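Local coordinates for hypothetical protein (Clostridium sporogenes ATCC 15579, PDB 4QRK), which is of unknown function but is a right-handed beta-helix protein of the DUF2154 family, putatively involved in cell adhesion, at residues A[22-33]-A[65-76]. Residues are numbered along the deposited sequence; the frame is centred on the assembly and turned at random.
Sequences AEKTKLNLNFGV and VKDKDGELEISQ
Strands 24-32 and 69-75 lie side by side and parallel in one sheet of a right-handed beta-helix, in register from Lys24 beside Asp69 to Asn30 beside Ser75; the parallel strand 103-110 lies beyond 24-32, and 60-66, antiparallel, beyond 69-75. The even-numbered residues of 24-32 supply the backbone bonds: Asn28 N donates to Leu72 O and Asn28 O accepts from Ile74 N (2.9 Å). At the start, Lys68 O, from the third residue of the type I' turn Lys66 to Asp69, takes both Glu23 N, in its carbonyl plane, and Lys24 N.

The inner face is largely apolar. Leu29 and Ile74 run side by side, and CD2 of Leu29 presses on CB of Ile74 at 3.5 Å, while Leu27 CD1 meets Leu72 CG at 3.8 Å. Trp93 of strand 91-98, in the facing sheet, touches Ile74 and packs edge-to-face with Phe31.

Polar pairs occupy the other face. With CG anti to the backbone N (chi1 179°), Asn28 lies alongside Glu73, and its ND2 makes a weak, bent bond to Glu73 OE2. Asn30 ND2 reaches Ser75 OG at 2.8 Å, almost straight and with the hydroxyl in the amide plane, though in only one of two Ser75 conformers, so less certainly. Lys26 crosses Asp69 in a long salt bridge; Lys24 NZ makes one to Glu104, also a long, weak partner of Lys26 NZ.

Where 22-33 turns a corner at Val33, Gln76 stretches its extended side chain across to it. Its OE1 lies over one face of the Phe31 ring and accepts a weak bond from Gly32 N and, on an in-plane lone pair, a firmer one from Val33 N at 2.9 Å.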
ATOM      1  N   ALA A  22       6.765  -2.240 -20.794  1.00 46.89           N
ATOM      2  CA  ALA A  22       6.544  -3.055 -19.603  1.00 42.87           C
ATOM      3  C   ALA A  22       5.193  -3.799 -19.718  1.00 33.37           C
ATOM      4  O   ALA A  22       4.214  -3.266 -20.231  1.00 39.28           O
ATOM      5  CB  ALA A  22       6.574  -2.174 -18.345  1.00 42.05           C
ATOM      6  N   GLU A  23       5.162  -5.021 -19.214  1.00 35.89           N
ATOM      7  CA  GLU A  23       3.955  -5.807 -19.190  1.00 46.81           C
ATOM      8  C   GLU A  23       3.615  -6.139 -17.757  1.00 38.58           C
ATOM      9  O   GLU A  23       2.594  -6.746 -17.495  1.00 37.26           O
ATOM     10  CB  GLU A  23       4.158  -7.085 -20.001  1.00 58.61           C
ATOM     11  CG  GLU A  23       4.485  -6.781 -21.461  1.00 65.68           C
ATOM     12  CD  GLU A  23       4.609  -8.023 -22.305  1.00 80.45           C
ATOM     13  OE1 GLU A  23       5.019  -9.087 -21.765  1.00 81.53           O
ATOM     14  OE2 GLU A  23       4.296  -7.922 -23.510  1.00 83.16           O
ATOM     15  N   LYS A  24       4.487  -5.757 -16.834  1.00 34.47           N
ATOM     16  CA  LYS A  24       4.167  -5.829 -15.430  1.00 28.48           C
ATOM     17  C   LYS A  24       4.776  -4.571 -14.763  1.00 34.40           C
ATOM     18  O   LYS A  24       5.811  -4.076 -15.207  1.00 31.56           O
ATOM     19  CB  LYS A  24       4.686  -7.135 -14.823  1.00 33.94           C
ATOM     20  CG  LYS A  24       4.508  -7.218 -13.280  1.00 66.61           C
ATOM     21  CD  LYS A  24       5.278  -8.362 -12.630  1.00 68.94           C
ATOM     22  CE  LYS A  24       4.368  -9.529 -12.269  1.00 75.39           C
ATOM     23  NZ  LYS A  24       5.110 -10.624 -11.574  1.00 80.03           N
ATOM     24  N   THR A  25       4.099  -4.024 -13.757  1.00 33.20           N
ATOM     25  CA  THR A  25       4.637  -2.913 -12.950  1.00 31.44           C
ATOM     26  C   THR A  25       5.119  -3.451 -11.600  1.00 35.22           C
ATOM     27  O   THR A  25       4.388  -4.161 -10.903  1.00 31.12           O
ATOM     28  CB  THR A  25       3.571  -1.851 -12.635  1.00 33.18           C
ATOM     29  OG1 THR A  25       3.133  -1.226 -13.835  1.00 36.08           O
ATOM     30  CG2 THR A  25       4.132  -0.771 -11.728  1.00 37.12           C
ATOM     31  N   LYS A  26       6.348  -3.100 -11.236  1.00 25.56           N
ATOM     32  CA  LYS A  26       6.861  -3.344  -9.884  1.00 31.71           C
ATOM     33  C   LYS A  26       7.171  -1.981  -9.259  1.00 30.81           C
ATOM     34  O   LYS A  26       8.149  -1.342  -9.605  1.00 28.81           O
ATOM     35  CB  LYS A  26       8.108  -4.219  -9.917  1.00 33.16           C
ATOM     36  CG  LYS A  26       7.861  -5.650 -10.362  1.00 45.17           C
ATOM     37  CD  LYS A  26       9.073  -6.553 -10.045  1.00 59.26           C
ATOM     38  CE  LYS A  26       8.769  -8.037 -10.286  1.00 76.08           C
ATOM     39  NZ  LYS A  26       9.812  -8.930  -9.693  1.00 82.77           N
ATOM     40  N   LEU A  27       6.278  -1.533  -8.394  1.00 26.29           N
ATOM     41  CA  LEU A  27       6.345  -0.205  -7.802  1.00 30.02           C
ATOM     42  C   LEU A  27       7.003  -0.324  -6.440  1.00 30.44           C
ATOM     43  O   LEU A  27       6.622  -1.161  -5.600  1.00 28.90           O
ATOM     44  CB  LEU A  27       4.947   0.402  -7.685  1.00 26.74           C
ATOM     45  CG  LEU A  27       4.796   1.776  -7.025  1.00 28.06           C
ATOM     46  CD1 LEU A  27       5.506   2.793  -7.824  1.00 29.68           C
ATOM     47  CD2 LEU A  27       3.318   2.177  -6.859  1.00 26.73           C
ATOM     48  N   ASN A  28       8.038   0.482  -6.238  1.00 27.08           N
ATOM     49  CA  ASN A  28       8.768   0.448  -4.991  1.00 26.16           C
ATOM     50  C   ASN A  28       8.826   1.855  -4.446  1.00 27.93           C
ATOM     51  O   ASN A  28       9.360   2.755  -5.091  1.00 31.32           O
ATOM     52  CB  ASN A  28      10.150  -0.192  -5.195  1.00 28.31           C
ATOM     53  CG  ASN A  28      10.978  -0.226  -3.899  1.00 41.32           C
ATOM     54  OD1 ASN A  28      10.452  -0.486  -2.831  1.00 45.92           O
ATOM     55  ND2 ASN A  28      12.270   0.043  -4.005  1.00 59.04           N
ATOM     56  N   LEU A  29       8.206   2.061  -3.283  1.00 25.88           N
ATOM     57  CA  LEU A  29       8.064   3.404  -2.701  1.00 27.86           C
ATOM     58  C   LEU A  29       8.801   3.511  -1.348  1.00 27.30           C
ATOM     59  O   LEU A  29       8.638   2.673  -0.457  1.00 28.74           O
ATOM     60  CB  LEU A  29       6.587   3.762  -2.520  1.00 28.52           C
ATOM     61  CG  LEU A  29       5.706   3.797  -3.770  1.00 33.03           C
ATOM     62  CD1 LEU A  29       4.233   4.049  -3.477  1.00 46.40           C
ATOM     63  CD2 LEU A  29       6.143   4.856  -4.758  1.00 38.46           C
ATOM     64  N   ASN A  30       9.649   4.520  -1.217  1.00 21.84           N
ATOM     65  CA  ASN A  30      10.355   4.788   0.045  1.00 27.19           C
ATOM     66  C   ASN A  30      10.018   6.158   0.504  1.00 28.16           C
ATOM     67  O   ASN A  30      10.404   7.117  -0.138  1.00 28.29           O
ATOM     68  CB  ASN A  30      11.857   4.690  -0.137  1.00 37.05           C
ATOM     69  CG  ASN A  30      12.250   3.372  -0.674  1.00 40.20           C
ATOM     70  OD1 ASN A  30      12.080   2.367  -0.005  1.00 40.93           O
ATOM     71  ND2 ASN A  30      12.752   3.346  -1.899  1.00 49.16           N
ATOM     72  N   PHE A  31       9.289   6.246   1.608  1.00 25.93           N
ATOM     73  CA  PHE A  31       8.628   7.481   1.956  1.00 30.01           C
ATOM     74  C   PHE A  31       8.938   7.713   3.408  1.00 29.99           C
ATOM     75  O   PHE A  31       8.632   6.872   4.236  1.00 28.78           O
ATOM     76  CB  PHE A  31       7.141   7.263   1.743  1.00 29.26           C
ATOM     77  CG  PHE A  31       6.291   8.503   1.916  1.00 35.20           C
ATOM     78  CD1 PHE A  31       6.129   9.391   0.873  1.00 32.09           C
ATOM     79  CD2 PHE A  31       5.597   8.739   3.109  1.00 35.05           C
ATOM     80  CE1 PHE A  31       5.317  10.515   1.010  1.00 31.63           C
ATOM     81  CE2 PHE A  31       4.782   9.859   3.256  1.00 32.93           C
ATOM     82  CZ  PHE A  31       4.628  10.740   2.195  1.00 26.66           C
ATOM     83  N   GLY A  32       9.570   8.830   3.720  1.00 30.48           N
ATOM     84  CA  GLY A  32      10.015   9.099   5.069  1.00 26.69           C
ATOM     85  C   GLY A  32       8.910   9.593   5.971  1.00 30.71           C
ATOM     86  O   GLY A  32       8.674   9.014   7.026  1.00 28.58           O
ATOM     87  N   VAL A  33       8.248  10.685   5.586  1.00 27.16           N
ATOM     88  CA  VAL A  33       7.257  11.296   6.465  1.00 27.17           C
ATOM     89  C   VAL A  33       6.190  11.994   5.646  1.00 31.13           C
ATOM     90  O   VAL A  33       6.474  12.554   4.587  1.00 31.45           O
ATOM     91  CB  VAL A  33       7.889  12.269   7.526  1.00 34.27           C
ATOM     92  CG1 VAL A  33       8.657  13.380   6.864  1.00 31.73           C
ATOM     93  CG2 VAL A  33       6.826  12.873   8.358  1.00 34.13           C
ATOM     94  N   VAL A  65      12.806  -0.658 -17.577  1.00 37.64           N
ATOM     95  CA  VAL A  65      12.103  -1.866 -17.970  1.00 36.04           C
ATOM     96  C   VAL A  65      13.144  -2.944 -18.155  1.00 40.70           C
ATOM     97  O   VAL A  65      13.982  -2.839 -19.040  1.00 37.28           O
ATOM     98  CB  VAL A  65      11.381  -1.654 -19.253  1.00 37.83           C
ATOM     99  CG1 VAL A  65      10.628  -2.920 -19.646  1.00 45.20           C
ATOM    100  CG2 VAL A  65      10.454  -0.441 -19.126  1.00 39.55           C
ATOM    101  N   LYS A  66      13.107  -3.938 -17.276  1.00 43.70           N
ATOM    102  CA  LYS A  66      13.970  -5.100 -17.347  1.00 49.20           C
ATOM    103  C   LYS A  66      13.128  -6.296 -17.733  1.00 61.00           C
ATOM    104  O   LYS A  66      12.365  -6.792 -16.891  1.00 42.78           O
ATOM    105  CB  LYS A  66      14.557  -5.430 -15.985  1.00 51.07           C
ATOM    106  CG  LYS A  66      15.245  -4.343 -15.272  1.00 50.68           C
ATOM    107  CD  LYS A  66      15.908  -4.962 -14.059  1.00 55.58           C
ATOM    108  CE  LYS A  66      16.518  -3.920 -13.146  1.00 66.97           C
ATOM    109  NZ  LYS A  66      17.073  -4.541 -11.902  1.00 71.05           N
ATOM    110  N   ASP A  67      13.239  -6.762 -18.975  1.00 71.36           N
ATOM    111  CA  ASP A  67      12.622  -8.034 -19.336  1.00 79.02           C
ATOM    112  C   ASP A  67      11.117  -7.990 -19.048  1.00 72.16           C
ATOM    113  O   ASP A  67      10.571  -8.808 -18.295  1.00 73.89           O
ATOM    114  CB  ASP A  67      13.291  -9.158 -18.536  1.00 93.05           C
ATOM    115  CG  ASP A  67      12.992 -10.535 -19.088  1.00101.96           C
ATOM    116  OD1 ASP A  67      12.780 -10.648 -20.315  1.00103.26           O
ATOM    117  OD2 ASP A  67      12.980 -11.503 -18.291  1.00103.68           O
ATOM    118  N   LYS A  68      10.473  -6.985 -19.616  1.00 58.51           N
ATOM    119  CA  LYS A  68       9.017  -6.838 -19.590  1.00 56.97           C
ATOM    120  C   LYS A  68       8.492  -6.311 -18.244  1.00 41.25           C
ATOM    121  O   LYS A  68       7.325  -5.945 -18.143  1.00 42.88           O
ATOM    122  CB  LYS A  68       8.305  -8.137 -20.006  1.00 70.06           C
ATOM    123  CG  LYS A  68       8.763  -8.695 -21.361  1.00 76.08           C
ATOM    124  CD  LYS A  68       8.223  -7.879 -22.521  1.00 77.15           C
ATOM    125  CE  LYS A  68       8.668  -8.451 -23.849  1.00 83.58           C
ATOM    126  NZ  LYS A  68       8.401  -7.512 -24.979  1.00 86.07           N
ATOM    127  N   ASP A  69       9.353  -6.235 -17.233  1.00 38.78           N
ATOM    128  CA  ASP A  69       8.955  -5.708 -15.923  1.00 39.01           C
ATOM    129  C   ASP A  69       9.348  -4.244 -15.819  1.00 30.73           C
ATOM    130  O   ASP A  69      10.537  -3.923 -15.859  1.00 43.47           O
ATOM    131  CB  ASP A  69       9.650  -6.470 -14.791  1.00 44.65           C
ATOM    132  CG  ASP A  69       9.098  -7.872 -14.583  1.00 57.35           C
ATOM    133  OD1 ASP A  69       8.305  -8.364 -15.415  1.00 65.87           O
ATOM    134  OD2 ASP A  69       9.474  -8.488 -13.573  1.00 63.97           O
ATOM    135  N   GLY A  70       8.364  -3.363 -15.659  1.00 29.01           N
ATOM    136  CA  GLY A  70       8.638  -1.974 -15.371  1.00 31.98           C
ATOM    137  C   GLY A  70       8.940  -1.715 -13.895  1.00 39.19           C
ATOM    138  O   GLY A  70       8.030  -1.657 -13.059  1.00 37.32           O
ATOM    139  N   GLU A  71      10.223  -1.541 -13.586  1.00 32.78           N
ATOM    140  CA  GLU A  71      10.667  -1.270 -12.229  1.00 34.68           C
ATOM    141  C   GLU A  71      10.659   0.219 -11.954  1.00 30.27           C
ATOM    142  O   GLU A  71      11.482   0.952 -12.470  1.00 30.27           O
ATOM    143  CB  GLU A  71      12.022  -1.927 -11.978  1.00 39.12           C
ATOM    144  CG  GLU A  71      11.867  -3.443 -12.068  1.00 50.47           C
ATOM    145  CD  GLU A  71      13.036  -4.241 -11.547  1.00 63.92           C
ATOM    146  OE1 GLU A  71      14.069  -3.640 -11.165  1.00 66.74           O
ATOM    147  OE2 GLU A  71      12.916  -5.489 -11.543  1.00 65.55           O
ATOM    148  N   LEU A  72       9.663   0.638 -11.165  1.00 29.86           N
ATOM    149  CA  LEU A  72       9.416   2.040 -10.861  1.00 29.28           C
ATOM    150  C   LEU A  72       9.678   2.268  -9.391  1.00 23.73           C
ATOM    151  O   LEU A  72       8.990   1.716  -8.527  1.00 25.71           O
ATOM    152  CB  LEU A  72       7.985   2.433 -11.213  1.00 28.03           C
ATOM    153  CG  LEU A  72       7.472   3.867 -10.945  1.00 30.66           C
ATOM    154  CD1 LEU A  72       8.396   4.964 -11.401  1.00 35.12           C
ATOM    155  CD2 LEU A  72       6.160   4.013 -11.619  1.00 32.90           C
ATOM    156  N   GLU A  73      10.647   3.122  -9.117  1.00 29.14           N
ATOM    157  CA  GLU A  73      10.989   3.417  -7.759  1.00 23.30           C
ATOM    158  C   GLU A  73      10.817   4.898  -7.471  1.00 22.40           C
ATOM    159  O   GLU A  73      11.287   5.754  -8.205  1.00 27.33           O
ATOM    160  CB  GLU A  73      12.427   3.006  -7.486  1.00 32.55           C
ATOM    161  CG  GLU A  73      12.835   3.275  -6.062  1.00 46.25           C
ATOM    162  CD  GLU A  73      14.203   2.725  -5.765  1.00 69.83           C
ATOM    163  OE1 GLU A  73      15.208   3.280  -6.285  1.00 76.93           O
ATOM    164  OE2 GLU A  73      14.255   1.717  -5.035  1.00 73.60           O
ATOM    165  N   ILE A  74      10.175   5.200  -6.363  1.00 22.46           N
ATOM    166  CA  ILE A  74      10.001   6.590  -5.968  1.00 23.20           C
ATOM    167  C   ILE A  74      10.467   6.693  -4.534  1.00 29.05           C
ATOM    168  O   ILE A  74       9.966   5.977  -3.657  1.00 30.04           O
ATOM    169  CB  ILE A  74       8.555   7.028  -6.071  1.00 29.02           C
ATOM    170  CG1 ILE A  74       7.930   6.498  -7.365  1.00 35.00           C
ATOM    171  CG2 ILE A  74       8.479   8.569  -5.933  1.00 27.09           C
ATOM    172  CD1 ILE A  74       6.555   7.032  -7.656  1.00 34.31           C
ATOM    173  N   SER A  75      11.424   7.581  -4.291  1.00 27.67           N
ATOM    174  CA  SER A  75      12.019   7.722  -2.970  0.50 27.04           C
ATOM    175  C   SER A  75      12.112   9.160  -2.493  1.00 38.49           C
ATOM    176  O   SER A  75      12.478  10.039  -3.268  1.00 31.37           O
ATOM    177  CB  SER A  75      13.402   7.077  -2.978  0.50 31.61           C
ATOM    178  OG  SER A  75      13.260   5.709  -3.285  0.50 24.83           O
ATOM    179  N   GLN A  76      11.714   9.390  -1.224  1.00 38.48           N
ATOM    180  CA  GLN A  76      11.915  10.679  -0.531  1.00 35.13           C
ATOM    181  C   GLN A  76      13.347  10.612  -0.051  1.00 41.23           C
ATOM    182  O   GLN A  76      13.702   9.639   0.629  1.00 46.81           O
ATOM    183  CB  GLN A  76      10.999  10.826   0.706  1.00 36.80           C
ATOM    184  CG  GLN A  76      10.969  12.249   1.336  1.00 27.97           C
ATOM    185  CD  GLN A  76      10.136  12.289   2.655  1.00 52.06           C
ATOM    186  OE1 GLN A  76       9.477  11.328   3.001  1.00 41.06           O
ATOM    187  NE2 GLN A  76      10.172  13.398   3.362  1.00 45.99           N
TER
HETATM  188  O   HOH W   1      12.614   7.988   2.366  1.00 47.02           O